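Local coordinates for outer membrane porin protein 32 (Delftia acidovorans, PDB 2FGQ) that forms anion-selective channels across the bacterial outer membrane as a homotrimeric porin and can hold malate in its channel, at residues Ser269-Ile274 with Leu295-Ala300. Sequence-based numbering, arbitrary orientation.
Sequences SKAHQI and LKNKDA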
ATOM      1  N   SER A 269     -34.366  -9.778  20.399  1.00 16.31           N
ATOM      2  CA  SER A 269     -34.524  -8.358  20.188  1.00 16.10           C
ATOM      3  C   SER A 269     -34.555  -8.009  18.715  1.00 15.84           C
ATOM      4  O   SER A 269     -33.811  -8.575  17.925  1.00 16.91           O
ATOM      5  CB  SER A 269     -33.361  -7.617  20.837  1.00 16.42           C
ATOM      6  OG  SER A 269     -33.308  -7.875  22.232  1.00 17.10           O
ATOM      7  N   LYS A 270     -35.352  -7.017  18.390  1.00 16.29           N
ATOM      8  CA  LYS A 270     -35.476  -6.498  17.052  1.00 15.89           C
ATOM      9  C   LYS A 270     -34.891  -5.092  16.961  1.00 15.92           C
ATOM     10  O   LYS A 270     -34.844  -4.352  17.949  1.00 16.00           O
ATOM     11  CB  LYS A 270     -36.948  -6.463  16.643  1.00 17.46           C
ATOM     12  CG  LYS A 270     -37.566  -7.836  16.499  1.00 20.26           C
ATOM     13  CD  LYS A 270     -39.021  -7.754  16.140  1.00 24.27           C
ATOM     14  CE  LYS A 270     -39.602  -9.150  16.057  1.00 28.85           C
ATOM     15  NZ  LYS A 270     -41.058  -9.055  15.799  1.00 33.18           N
ATOM     16  N   ALA A 271     -34.433  -4.737  15.765  1.00 15.12           N
ATOM     17  CA  ALA A 271     -34.070  -3.358  15.434  1.00 14.51           C
ATOM     18  C   ALA A 271     -34.760  -3.031  14.114  1.00 14.41           C
ATOM     19  O   ALA A 271     -34.886  -3.911  13.253  1.00 14.77           O
ATOM     20  CB  ALA A 271     -32.536  -3.197  15.294  1.00 14.88           C
ATOM     21  N   HIS A 272     -35.262  -1.809  13.984  1.00 14.45           N
ATOM     22  CA  HIS A 272     -35.925  -1.331  12.789  1.00 16.02           C
ATOM     23  C   HIS A 272     -35.133  -0.130  12.273  1.00 15.32           C
ATOM     24  O   HIS A 272     -34.622   0.685  13.041  1.00 15.22           O
ATOM     25  CB  HIS A 272     -37.364  -0.814  13.113  1.00 17.83           C
ATOM     26  CG  HIS A 272     -38.265  -1.796  13.798  1.00 23.17           C
ATOM     27  ND1 HIS A 272     -39.251  -2.480  13.123  1.00 29.20           N
ATOM     28  CD2 HIS A 272     -38.357  -2.181  15.097  1.00 27.41           C
ATOM     29  CE1 HIS A 272     -39.894  -3.271  13.972  1.00 29.61           C
ATOM     30  NE2 HIS A 272     -39.364  -3.116  15.173  1.00 28.80           N
ATOM     31  N   GLN A 273     -35.098   0.036  10.973  1.00 14.83           N
ATOM     32  CA  GLN A 273     -34.333   1.125  10.370  1.00 15.93           C
ATOM     33  C   GLN A 273     -35.096   1.734   9.224  1.00 15.05           C
ATOM     34  O   GLN A 273     -35.716   1.041   8.456  1.00 14.83           O
ATOM     35  CB  GLN A 273     -33.000   0.619   9.818  1.00 16.11           C
ATOM     36  CG  GLN A 273     -32.057   1.771   9.487  1.00 19.73           C
ATOM     37  CD  GLN A 273     -30.742   1.336   8.936  1.00 25.09           C
ATOM     38  OE1 GLN A 273     -30.275   0.223   9.240  1.00 28.54           O
ATOM     39  NE2 GLN A 273     -30.114   2.213   8.100  1.00 28.45           N
ATOM     40  N   ILE A 274     -35.037   3.050   9.118  1.00 15.02           N
ATOM     41  CA  ILE A 274     -35.562   3.778   7.973  1.00 16.47           C
ATOM     42  C   ILE A 274     -34.462   4.724   7.485  1.00 15.79           C
ATOM     43  O   ILE A 274     -33.852   5.434   8.280  1.00 17.40           O
ATOM     44  CB  ILE A 274     -36.825   4.596   8.332  1.00 18.04           C
ATOM     45  CG1 ILE A 274     -37.902   3.738   8.947  1.00 23.19           C
ATOM     46  CG2 ILE A 274     -37.389   5.262   7.073  1.00 20.58           C
ATOM     47  CD1 ILE A 274     -38.998   4.611   9.659  1.00 27.27           C
ATOM     48  N   LEU A 295     -32.434   4.527  13.291  1.00 15.26           N
ATOM     49  CA  LEU A 295     -32.290   3.154  13.689  1.00 14.92           C
ATOM     50  C   LEU A 295     -32.835   3.022  15.113  1.00 15.83           C
ATOM     51  O   LEU A 295     -32.331   3.614  16.047  1.00 16.40           O
ATOM     52  CB  LEU A 295     -30.827   2.734  13.645  1.00 14.95           C
ATOM     53  CG  LEU A 295     -30.359   1.322  13.957  1.00 17.52           C
ATOM     54  CD1 LEU A 295     -31.029   0.299  13.078  1.00 20.24           C
ATOM     55  CD2 LEU A 295     -28.812   1.192  13.837  1.00 18.12           C
ATOM     56  N   LYS A 296     -33.874   2.203  15.264  1.00 15.14           N
ATOM     57  CA  LYS A 296     -34.513   1.986  16.551  1.00 15.49           C
ATOM     58  C   LYS A 296     -34.228   0.590  17.049  1.00 15.55           C
ATOM     59  O   LYS A 296     -34.725  -0.375  16.489  1.00 16.16           O
ATOM     60  CB  LYS A 296     -36.017   2.137  16.359  1.00 17.37           C
ATOM     61  CG  LYS A 296     -36.849   1.949  17.601  1.00 22.79           C
ATOM     62  CD  LYS A 296     -38.343   2.224  17.245  1.00 29.88           C
ATOM     63  CE  LYS A 296     -38.816   3.615  17.666  1.00 35.87           C
ATOM     64  NZ  LYS A 296     -39.497   4.380  16.554  1.00 41.88           N
ATOM     65  N   ASN A 297     -33.418   0.490  18.090  1.00 14.27           N
ATOM     66  CA  ASN A 297     -33.156  -0.760  18.751  1.00 14.64           C
ATOM     67  C   ASN A 297     -34.225  -0.984  19.805  1.00 15.94           C
ATOM     68  O   ASN A 297     -34.561  -0.070  20.532  1.00 17.38           O
ATOM     69  CB  ASN A 297     -31.812  -0.717  19.448  1.00 14.28           C
ATOM     70  CG  ASN A 297     -30.653  -0.654  18.482  1.00 13.65           C
ATOM     71  OD1 ASN A 297     -29.989   0.425  18.306  1.00 17.78           O
ATOM     72  ND2 ASN A 297     -30.400  -1.749  17.843  1.00 11.33           N
ATOM     73  N   LYS A 298     -34.695  -2.218  19.898  1.00 15.94           N
ATOM     74  CA  LYS A 298     -35.573  -2.633  21.002  1.00 18.16           C
ATOM     75  C   LYS A 298     -34.808  -3.542  21.954  1.00 17.84           C
ATOM     76  O   LYS A 298     -33.859  -4.266  21.569  1.00 17.08           O
ATOM     77  CB  LYS A 298     -36.799  -3.351  20.450  1.00 20.05           C
ATOM     78  CG  LYS A 298     -37.627  -2.542  19.471  1.00 24.50           C
ATOM     79  CD  LYS A 298     -38.210  -1.273  20.075  1.00 31.11           C
ATOM     80  CE  LYS A 298     -39.545  -1.531  20.769  1.00 35.66           C
ATOM     81  NZ  LYS A 298     -40.046  -0.239  21.396  1.00 40.53           N
ATOM     82  N   ASP A 299     -35.208  -3.511  23.222  1.00 17.55           N
ATOM     83  CA  ASP A 299     -34.738  -4.463  24.209  1.00 18.94           C
ATOM     84  C   ASP A 299     -33.216  -4.502  24.318  1.00 18.32           C
ATOM     85  O   ASP A 299     -32.599  -3.469  24.669  1.00 19.41           O
ATOM     86  CB  ASP A 299     -35.378  -5.823  23.920  1.00 18.94           C
ATOM     87  CG  ASP A 299     -36.881  -5.762  23.994  1.00 23.31           C
ATOM     88  OD1 ASP A 299     -37.377  -5.240  25.015  1.00 26.71           O
ATOM     89  OD2 ASP A 299     -37.658  -6.209  23.111  1.00 26.69           O
ATOM     90  N   ALA A 300     -32.587  -5.624  23.995  1.00 17.20           N
ATOM     91  CA  ALA A 300     -31.144  -5.769  24.171  1.00 17.08           C
ATOM     92  C   ALA A 300     -30.309  -5.392  22.927  1.00 15.87           C
ATOM     93  O   ALA A 300     -29.092  -5.475  22.930  1.00 16.74           O
ATOM     94  CB  ALA A 300     -30.807  -7.177  24.607  1.00 17.39           C
TER
HETATM   95  O   HOH W   1     -37.601  -6.775  20.347  1.00 23.26           O
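Neighbouring antiparallel strands of the sixteen-stranded porin barrel pair here, at the open end of the hairpin made by strands 269-281 and 286-297. H272 and K296 form a hydrogen-bonded pair: K296 N gives a nearly straight bond to H272 O (2.8 Å, 171°), and H272 N returns one to K296 O. Past N297, where strand 286-297 ends, K298 N still reaches K270 O at 2.9 Å. Beyond it S269 OG accepts from A300 N at 2.9 Å; serine suits the place because its hydroxyl also bonds I267 O. A water joins K270 N to D299 OD2, a carboxylate that can accept where the chain turns away. On the face of A271, Q273, L295 and N297, the torsion of L295 (CG anti to the backbone N, chi1 -177°) brings CD1 within 3.8 Å of Q273 CB, an apolar branch suited to this buried side. The small methyl of A271 fits its close pairing with N297, CA to CA 4.3 Å. On the face of H272 and K296, exposed K296 and, just beyond the strand, K298 carry their charges outward, while H272 ND1 bonds Y259 OH. Strand 253-264 flanks 269-274 through backbone bonds of A271 and Q273; strand 320-331 borders L295, bonded to Q321.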